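Local coordinates for protein putative S-adenosylmethionine-dependent methyltransferase (Bacteroides thetaiotaomicron, PDB 1WYZ) that is a putative S-adenosylmethionine-dependent methyltransferase related to the RsmI-like family, and probably transfers methyl groups to a substrate not yet established, at residues V20-I28 against I116-I124. Residues are numbered along the deposited sequence; the frame is centred on the assembly and turned at random.
Sequences VLPSYNTEI and IPLVGPSSI
Asn25, in the first turn of helix 24-29, bonds Val119 O directly and reaches Val119 N through a water, in the linker that leaves strand 115-117. Its ND2 donates to Val119 O at 3.2 Å, a moderately bent bond (143° at the hydrogen) that tilts from both the carbonyl plane and the amide plane. Its OD1 accepts from a water that in turn accepts from Val119 N. A carboxamide suits this place because it offers a donor and an acceptor to one residue's C=O and N-H, in a linker that has left the strand. With chi1 at -60°, CG lies opposite the carbonyl carbon, and the side chain passes that of Leu118 in the opposite direction, Asn25 ND2 3.5 Å from Leu118 CB. A leucine here would probably leave Val119 O without this donor and the bridging water without its acceptor.

Leu118 faces the helix: its CD1 meets Ile28 CG1 tip to tip at 3.6 Å, while CD2 approaches Tyr24 CE2 obliquely. The forked leucine can thus serve two helix residues at once.

Further along, prolines suit two irregular segments that pass in opposite directions, being rigid, apolar and without an N-H to satisfy. The Pro22 ring crosses Val119 at about a right angle, Pro22 CG 3.8 Å from Val119 CB. Pro121 crosses Val20 at about a right angle, Pro121 CG 4.0 Å from Val20 CB, and its CD meets Leu21 CD2.

The contact sits at the edge of the parallel sheet, where 115-117 pairs with strand 5-8. Leu8 of that strand touches both Ile28 and Leu118. Beyond Pro121 the linker enters helix 123-131, with Ser122 as its N-cap, on the way to the mixed sheet; Gln19 of the second subunit packs on Pro22 and Tyr24.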
loop_
_atom_site.group_PDB
_atom_site.type_symbol
_atom_site.label_atom_id
_atom_site.label_comp_id
_atom_site.label_asym_id
_atom_site.label_seq_id
_atom_site.Cartn_x
_atom_site.Cartn_y
_atom_site.Cartn_z
ATOM N N VAL A 20 5.484 5.213 12.653
ATOM C CA VAL A 20 5.157 4.740 11.318
ATOM C C VAL A 20 6.276 4.085 10.504
ATOM O O VAL A 20 6.040 3.659 9.373
ATOM C CB VAL A 20 4.547 5.894 10.511
ATOM C CG1 VAL A 20 3.261 6.381 11.200
ATOM C CG2 VAL A 20 5.557 7.035 10.391
ATOM N N LEU A 21 7.476 3.974 11.074
ATOM C CA LEU A 21 8.601 3.361 10.359
ATOM C C LEU A 21 9.264 2.222 11.128
ATOM O O LEU A 21 9.465 2.315 12.328
ATOM C CB LEU A 21 9.656 4.418 10.043
ATOM C CG LEU A 21 9.164 5.588 9.192
ATOM C CD1 LEU A 21 10.179 6.706 9.229
ATOM C CD2 LEU A 21 8.909 5.125 7.759
ATOM N N PRO A 22 9.575 1.109 10.448
ATOM C CA PRO A 22 10.223 0.025 11.187
ATOM C C PRO A 22 11.652 0.471 11.546
ATOM O O PRO A 22 12.322 1.144 10.747
ATOM C CB PRO A 22 10.206 -1.131 10.185
ATOM C CG PRO A 22 8.968 -0.876 9.401
ATOM C CD PRO A 22 9.052 0.620 9.160
ATOM N N SER A 23 12.116 0.114 12.741
ATOM C CA SER A 23 13.456 0.505 13.164
ATOM C C SER A 23 14.541 -0.110 12.275
ATOM O O SER A 23 15.673 0.365 12.249
ATOM C CB SER A 23 13.684 0.120 14.630
ATOM O OG SER A 23 13.555 -1.274 14.836
ATOM N N TYR A 24 14.183 -1.159 11.542
ATOM C CA TYR A 24 15.108 -1.829 10.629
ATOM C C TYR A 24 15.572 -0.812 9.590
ATOM O O TYR A 24 16.738 -0.807 9.163
ATOM C CB TYR A 24 14.390 -2.995 9.928
ATOM C CG TYR A 24 15.205 -3.744 8.889
ATOM C CD1 TYR A 24 16.365 -4.437 9.241
ATOM C CD2 TYR A 24 14.803 -3.778 7.550
ATOM C CE1 TYR A 24 17.102 -5.149 8.281
ATOM C CE2 TYR A 24 15.536 -4.489 6.581
ATOM C CZ TYR A 24 16.683 -5.171 6.955
ATOM O OH TYR A 24 17.406 -5.882 6.011
ATOM N N ASN A 25 14.643 0.044 9.181
ATOM C CA ASN A 25 14.929 1.066 8.187
ATOM C C ASN A 25 16.060 1.985 8.624
ATOM O O ASN A 25 16.801 2.492 7.786
ATOM C CB ASN A 25 13.669 1.883 7.907
ATOM C CG ASN A 25 12.537 1.033 7.375
ATOM O OD1 ASN A 25 12.484 -0.172 7.628
ATOM N ND2 ASN A 25 11.614 1.655 6.656
ATOM N N THR A 26 16.207 2.181 9.932
ATOM C CA THR A 26 17.260 3.051 10.442
ATOM C C THR A 26 18.617 2.355 10.312
ATOM O O THR A 26 19.640 2.998 10.073
ATOM C CB THR A 26 17.030 3.426 11.934
ATOM O OG1 THR A 26 15.647 3.707 12.153
ATOM C CG2 THR A 26 17.849 4.668 12.315
ATOM N N GLU A 27 18.620 1.037 10.473
ATOM C CA GLU A 27 19.855 0.271 10.371
ATOM C C GLU A 27 20.473 0.394 8.988
ATOM O O GLU A 27 21.671 0.646 8.854
ATOM C CB GLU A 27 19.605 -1.209 10.675
ATOM C CG GLU A 27 19.320 -1.526 12.135
ATOM C CD GLU A 27 19.002 -2.996 12.337
ATOM O OE1 GLU A 27 19.789 -3.840 11.852
ATOM O OE2 GLU A 27 17.967 -3.302 12.975
ATOM N N ILE A 28 19.663 0.214 7.950
ATOM C CA ILE A 28 20.209 0.299 6.609
ATOM C C ILE A 28 20.480 1.753 6.213
ATOM O O ILE A 28 21.423 2.044 5.482
ATOM C CB ILE A 28 19.294 -0.428 5.558
ATOM C CG1 ILE A 28 18.049 0.388 5.268
ATOM C CG2 ILE A 28 18.881 -1.803 6.071
ATOM C CD1 ILE A 28 18.215 1.431 4.176
ATOM N N ILE A 116 15.017 -2.862 -3.434
ATOM C CA ILE A 116 14.339 -3.389 -2.268
ATOM C C ILE A 116 13.567 -2.292 -1.539
ATOM O O ILE A 116 14.138 -1.319 -1.047
ATOM C CB ILE A 116 15.356 -4.122 -1.348
ATOM C CG1 ILE A 116 14.800 -4.259 0.064
ATOM C CG2 ILE A 116 16.692 -3.427 -1.398
ATOM C CD1 ILE A 116 15.552 -5.240 0.961
ATOM N N PRO A 117 12.232 -2.427 -1.494
ATOM C CA PRO A 117 11.357 -1.455 -0.834
ATOM C C PRO A 117 11.193 -1.756 0.668
ATOM O O PRO A 117 11.025 -2.908 1.058
ATOM C CB PRO A 117 10.048 -1.625 -1.599
ATOM C CG PRO A 117 9.991 -3.135 -1.749
ATOM C CD PRO A 117 11.436 -3.491 -2.144
ATOM N N LEU A 118 11.254 -0.725 1.504
ATOM C CA LEU A 118 11.092 -0.933 2.940
ATOM C C LEU A 118 9.692 -0.500 3.377
ATOM O O LEU A 118 9.080 0.369 2.750
ATOM C CB LEU A 118 12.164 -0.163 3.720
ATOM C CG LEU A 118 13.621 -0.505 3.396
ATOM C CD1 LEU A 118 14.530 0.168 4.423
ATOM C CD2 LEU A 118 13.839 -2.021 3.421
ATOM N N VAL A 119 9.186 -1.108 4.446
ATOM C CA VAL A 119 7.849 -0.796 4.932
ATOM C C VAL A 119 7.680 0.646 5.409
ATOM O O VAL A 119 8.539 1.209 6.081
ATOM C CB VAL A 119 7.439 -1.753 6.063
ATOM C CG1 VAL A 119 6.036 -1.426 6.534
ATOM C CG2 VAL A 119 7.497 -3.188 5.574
ATOM N N GLY A 120 6.554 1.240 5.049
ATOM C CA GLY A 120 6.309 2.604 5.450
ATOM C C GLY A 120 4.832 2.910 5.441
ATOM O O GLY A 120 4.031 2.108 4.954
ATOM N N PRO A 121 4.432 4.063 5.982
ATOM C CA PRO A 121 3.003 4.340 5.963
ATOM C C PRO A 121 2.560 4.650 4.535
ATOM O O PRO A 121 3.258 5.343 3.790
ATOM C CB PRO A 121 2.882 5.536 6.901
ATOM C CG PRO A 121 4.122 6.309 6.589
ATOM C CD PRO A 121 5.194 5.215 6.492
ATOM N N SER A 122 1.419 4.089 4.149
ATOM C CA SER A 122 0.828 4.320 2.835
ATOM C C SER A 122 -0.610 4.719 3.099
ATOM O O SER A 122 -1.403 3.913 3.604
ATOM C CB SER A 122 0.836 3.054 1.971
ATOM O OG SER A 122 -0.004 3.216 0.828
ATOM N N SER A 123 -0.949 5.961 2.778
ATOM C CA SER A 123 -2.306 6.428 2.990
ATOM C C SER A 123 -3.239 5.584 2.135
ATOM O O SER A 123 -4.419 5.464 2.436
ATOM C CB SER A 123 -2.425 7.905 2.613
ATOM O OG SER A 123 -1.943 8.123 1.312
ATOM N N ILE A 124 -2.707 4.991 1.072
ATOM C CA ILE A 124 -3.526 4.153 0.216
ATOM C C ILE A 124 -3.980 2.860 0.905
ATOM O O ILE A 124 -5.184 2.618 0.985
ATOM C CB ILE A 124 -2.800 3.839 -1.112
ATOM C CG1 ILE A 124 -2.863 5.059 -2.025
ATOM C CG2 ILE A 124 -3.476 2.669 -1.836
ATOM C CD1 ILE A 124 -1.929 6.202 -1.634
HETATM O O HOH W 1 11.217 -2.070 6.104
#